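Local coordinates for protein GlcNAc Inducible Gene 2, GIG2 (Candida albicans, PDB 6AKZ) that binds an iron ion in a cupin-type fold of the DUF1479 family and is probably an oxygenase, at residues A[335-340]-A[356-361]. Numbering follows the deposited sequence.
Sequences IISIPD and EVDREH
Ile335, just before strand 336-337, and Glu356 meet over the middle strand of a three-stranded antiparallel sheet in this cupin-clan protein. Strand 272-274 runs between strands 336-337 and 355-357, which is why Ser337 and Asp358 lie 7.9 Å apart from CA to CA and no hydrogen bond joins the two segments directly. Both outer strands instead bond to the middle one through their backbones, Ile336 with Val274 and Glu356 with Arg273. Glu356 follows His355, which with His192 and Asp194 holds the iron; the side chain of Glu356 lies about 7 Å from the bound metal. Its length suits the place: CG is tucked over the backbone, flanked by N and C (chi1 53°), and the extended chain then carries the carboxylate to Arg273, whose NE forms a salt bridge with OE2. The closer-packed part is here, where Ile335 crosses this side chain at about a right angle. Its branching puts methyl CG2 3.8 Å from Glu356 OE2 while the side chain also touches Arg273 and Leu191. The thinner part pairs partly exposed Ser337 with buried Asp358. Aspartate suits its position because OD2 is hydrogen-bonded to Thr271 OG1; its backbone carbonyl oxygen bonds to Arg181. The small Ser337, also against Arg273, merely approaches the acid, its OG stopping 3.8 Å from Asp358 OD1.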
ATOM      1  N   ILE A 335      -1.863  -8.744  15.926  1.00 15.72           N
ATOM      2  CA  ILE A 335      -0.684  -8.056  15.509  1.00 15.10           C
ATOM      3  C   ILE A 335       0.569  -8.829  15.917  1.00 15.17           C
ATOM      4  O   ILE A 335       0.726  -9.263  17.069  1.00 14.90           O
ATOM      5  CB  ILE A 335      -0.631  -6.632  16.064  1.00 16.86           C
ATOM      6  CG1 ILE A 335      -1.901  -5.833  15.689  1.00 17.62           C
ATOM      7  CG2 ILE A 335       0.541  -5.891  15.515  1.00 16.22           C
ATOM      8  CD1 ILE A 335      -2.093  -4.627  16.580  1.00 22.54           C
ATOM      9  N   ILE A 336       1.408  -9.065  14.924  1.00 13.15           N
ATOM     10  CA  ILE A 336       2.681  -9.718  15.101  1.00 13.83           C
ATOM     11  C   ILE A 336       3.785  -9.008  14.392  1.00 14.06           C
ATOM     12  O   ILE A 336       3.586  -8.307  13.365  1.00 12.79           O
ATOM     13  CB  ILE A 336       2.628 -11.194  14.617  1.00 14.67           C
ATOM     14  CG1 ILE A 336       2.096 -11.314  13.201  1.00 15.70           C
ATOM     15  CG2 ILE A 336       1.772 -11.985  15.571  1.00 15.48           C
ATOM     16  CD1 ILE A 336       2.393 -12.675  12.626  1.00 17.45           C
ATOM     17  N   SER A 337       5.000  -9.213  14.895  1.00 12.92           N
ATOM     18  CA  SER A 337       6.183  -8.789  14.121  1.00 14.65           C
ATOM     19  C   SER A 337       6.327  -9.638  12.920  1.00 14.71           C
ATOM     20  O   SER A 337       5.953 -10.823  12.953  1.00 14.31           O
ATOM     21  CB  SER A 337       7.470  -8.933  14.935  1.00 17.25           C
ATOM     22  OG  SER A 337       7.411  -8.027  15.995  1.00 21.68           O
ATOM     23  N   ILE A 338       6.972  -9.080  11.896  1.00 12.70           N
ATOM     24  CA  ILE A 338       7.425  -9.959  10.789  1.00 12.59           C
ATOM     25  C   ILE A 338       8.557 -10.879  11.241  1.00 14.20           C
ATOM     26  O   ILE A 338       9.162 -10.643  12.291  1.00 14.24           O
ATOM     27  CB  ILE A 338       7.831  -9.152   9.547  1.00 13.33           C
ATOM     28  CG1 ILE A 338       8.987  -8.201   9.897  1.00 11.60           C
ATOM     29  CG2 ILE A 338       6.573  -8.515   8.947  1.00 14.72           C
ATOM     30  CD1 ILE A 338       9.578  -7.608   8.665  1.00 13.75           C
ATOM     31  N   PRO A 339       8.814 -11.970  10.488  1.00 15.78           N
ATOM     32  CA  PRO A 339       9.987 -12.857  10.729  1.00 16.16           C
ATOM     33  C   PRO A 339      11.284 -12.088  10.647  1.00 15.32           C
ATOM     34  O   PRO A 339      11.332 -10.920  10.203  1.00 16.28           O
ATOM     35  CB  PRO A 339       9.837 -14.010   9.689  1.00 17.02           C
ATOM     36  CG  PRO A 339       8.598 -13.708   8.914  1.00 17.35           C
ATOM     37  CD  PRO A 339       7.967 -12.465   9.392  1.00 17.02           C
ATOM     38  N   ASP A 340      12.325 -12.700  11.204  1.00 16.33           N
ATOM     39  CA  ASP A 340      13.696 -12.152  11.115  1.00 14.64           C
ATOM     40  C   ASP A 340      13.959 -11.700   9.668  1.00 12.89           C
ATOM     41  O   ASP A 340      13.586 -12.382   8.744  1.00 13.92           O
ATOM     42  CB  ASP A 340      14.734 -13.210  11.536  1.00 15.98           C
ATOM     43  CG  ASP A 340      14.659 -13.538  13.032  1.00 19.53           C
ATOM     44  OD1 ASP A 340      14.009 -12.794  13.860  1.00 18.08           O
ATOM     45  OD2 ASP A 340      15.264 -14.593  13.377  1.00 20.70           O
ATOM     46  N   GLU A 356       2.141  -1.471  11.516  1.00 14.06           N
ATOM     47  CA  GLU A 356       2.852  -0.362  12.261  1.00 15.76           C
ATOM     48  C   GLU A 356       4.317  -0.748  12.344  1.00 18.30           C
ATOM     49  O   GLU A 356       4.686  -1.878  12.054  1.00 20.86           O
ATOM     50  CB  GLU A 356       2.302  -0.254  13.694  1.00 17.14           C
ATOM     51  CG  GLU A 356       2.309  -1.553  14.448  1.00 20.35           C
ATOM     52  CD  GLU A 356       1.797  -1.509  15.909  1.00 25.50           C
ATOM     53  OE1 GLU A 356       1.231  -0.485  16.335  1.00 32.27           O
ATOM     54  OE2 GLU A 356       1.989  -2.543  16.626  1.00 24.82           O
ATOM     55  N   VAL A 357       5.162   0.205  12.701  1.00 22.02           N
ATOM     56  CA  VAL A 357       6.605  -0.091  12.957  1.00 25.29           C
ATOM     57  C   VAL A 357       6.802  -0.381  14.419  1.00 26.28           C
ATOM     58  O   VAL A 357       5.995  -0.021  15.270  1.00 21.24           O
ATOM     59  CB  VAL A 357       7.596   0.989  12.533  1.00 30.98           C
ATOM     60  CG1 VAL A 357       7.892   0.854  11.042  1.00 33.83           C
ATOM     61  CG2 VAL A 357       7.109   2.346  12.956  1.00 32.44           C
ATOM     62  N   ASP A 358       7.848  -1.115  14.731  1.00 26.96           N
ATOM     63  CA  ASP A 358       8.159  -1.429  16.117  1.00 27.35           C
ATOM     64  C   ASP A 358       8.410  -0.129  16.903  1.00 24.93           C
ATOM     65  O   ASP A 358       9.078   0.800  16.388  1.00 25.18           O
ATOM     66  CB  ASP A 358       9.429  -2.297  16.209  1.00 25.75           C
ATOM     67  CG  ASP A 358       9.207  -3.735  15.854  1.00 28.11           C
ATOM     68  OD1 ASP A 358       8.326  -4.358  16.472  1.00 30.31           O
ATOM     69  OD2 ASP A 358      10.016  -4.303  15.042  1.00 20.48           O
ATOM     70  N   ARG A 359       7.827  -0.075  18.108  1.00 28.12           N
ATOM     71  CA  ARG A 359       7.989   1.061  19.052  1.00 28.44           C
ATOM     72  C   ARG A 359       9.494   1.246  19.411  1.00 25.52           C
ATOM     73  O   ARG A 359      10.067   2.344  19.376  1.00 30.81           O
ATOM     74  CB  ARG A 359       7.133   0.783  20.333  1.00 27.99           C
ATOM     75  N   GLU A 360      10.152   0.163  19.675  1.00 25.06           N
ATOM     76  CA  GLU A 360      11.533   0.239  20.071  1.00 26.25           C
ATOM     77  C   GLU A 360      12.461  -0.510  19.151  1.00 21.41           C
ATOM     78  O   GLU A 360      12.032  -1.368  18.463  1.00 20.79           O
ATOM     79  CB  GLU A 360      11.648  -0.437  21.434  1.00 35.73           C
ATOM     80  CG  GLU A 360      10.861   0.163  22.576  1.00 39.53           C
ATOM     81  CD  GLU A 360      11.233   1.586  22.817  1.00 46.15           C
ATOM     82  OE1 GLU A 360      12.412   1.924  22.729  1.00 56.38           O
ATOM     83  OE2 GLU A 360      10.355   2.389  23.114  1.00 57.17           O
ATOM     84  N   HIS A 361      13.756  -0.178  19.197  1.00 17.65           N
ATOM     85  CA  HIS A 361      14.772  -0.869  18.422  1.00 15.60           C
ATOM     86  C   HIS A 361      15.965  -1.120  19.317  1.00 14.84           C
ATOM     87  O   HIS A 361      16.802  -0.278  19.464  1.00 13.75           O
ATOM     88  CB  HIS A 361      15.240  -0.106  17.214  1.00 15.71           C
ATOM     89  CG  HIS A 361      16.288  -0.838  16.437  1.00 13.75           C
ATOM     90  ND1 HIS A 361      16.946  -0.298  15.359  1.00 16.13           N
ATOM     91  CD2 HIS A 361      16.800  -2.063  16.611  1.00 12.29           C
ATOM     92  CE1 HIS A 361      17.813  -1.174  14.898  1.00 13.33           C
ATOM     93  NE2 HIS A 361      17.723  -2.262  15.627  1.00 16.20           N
TER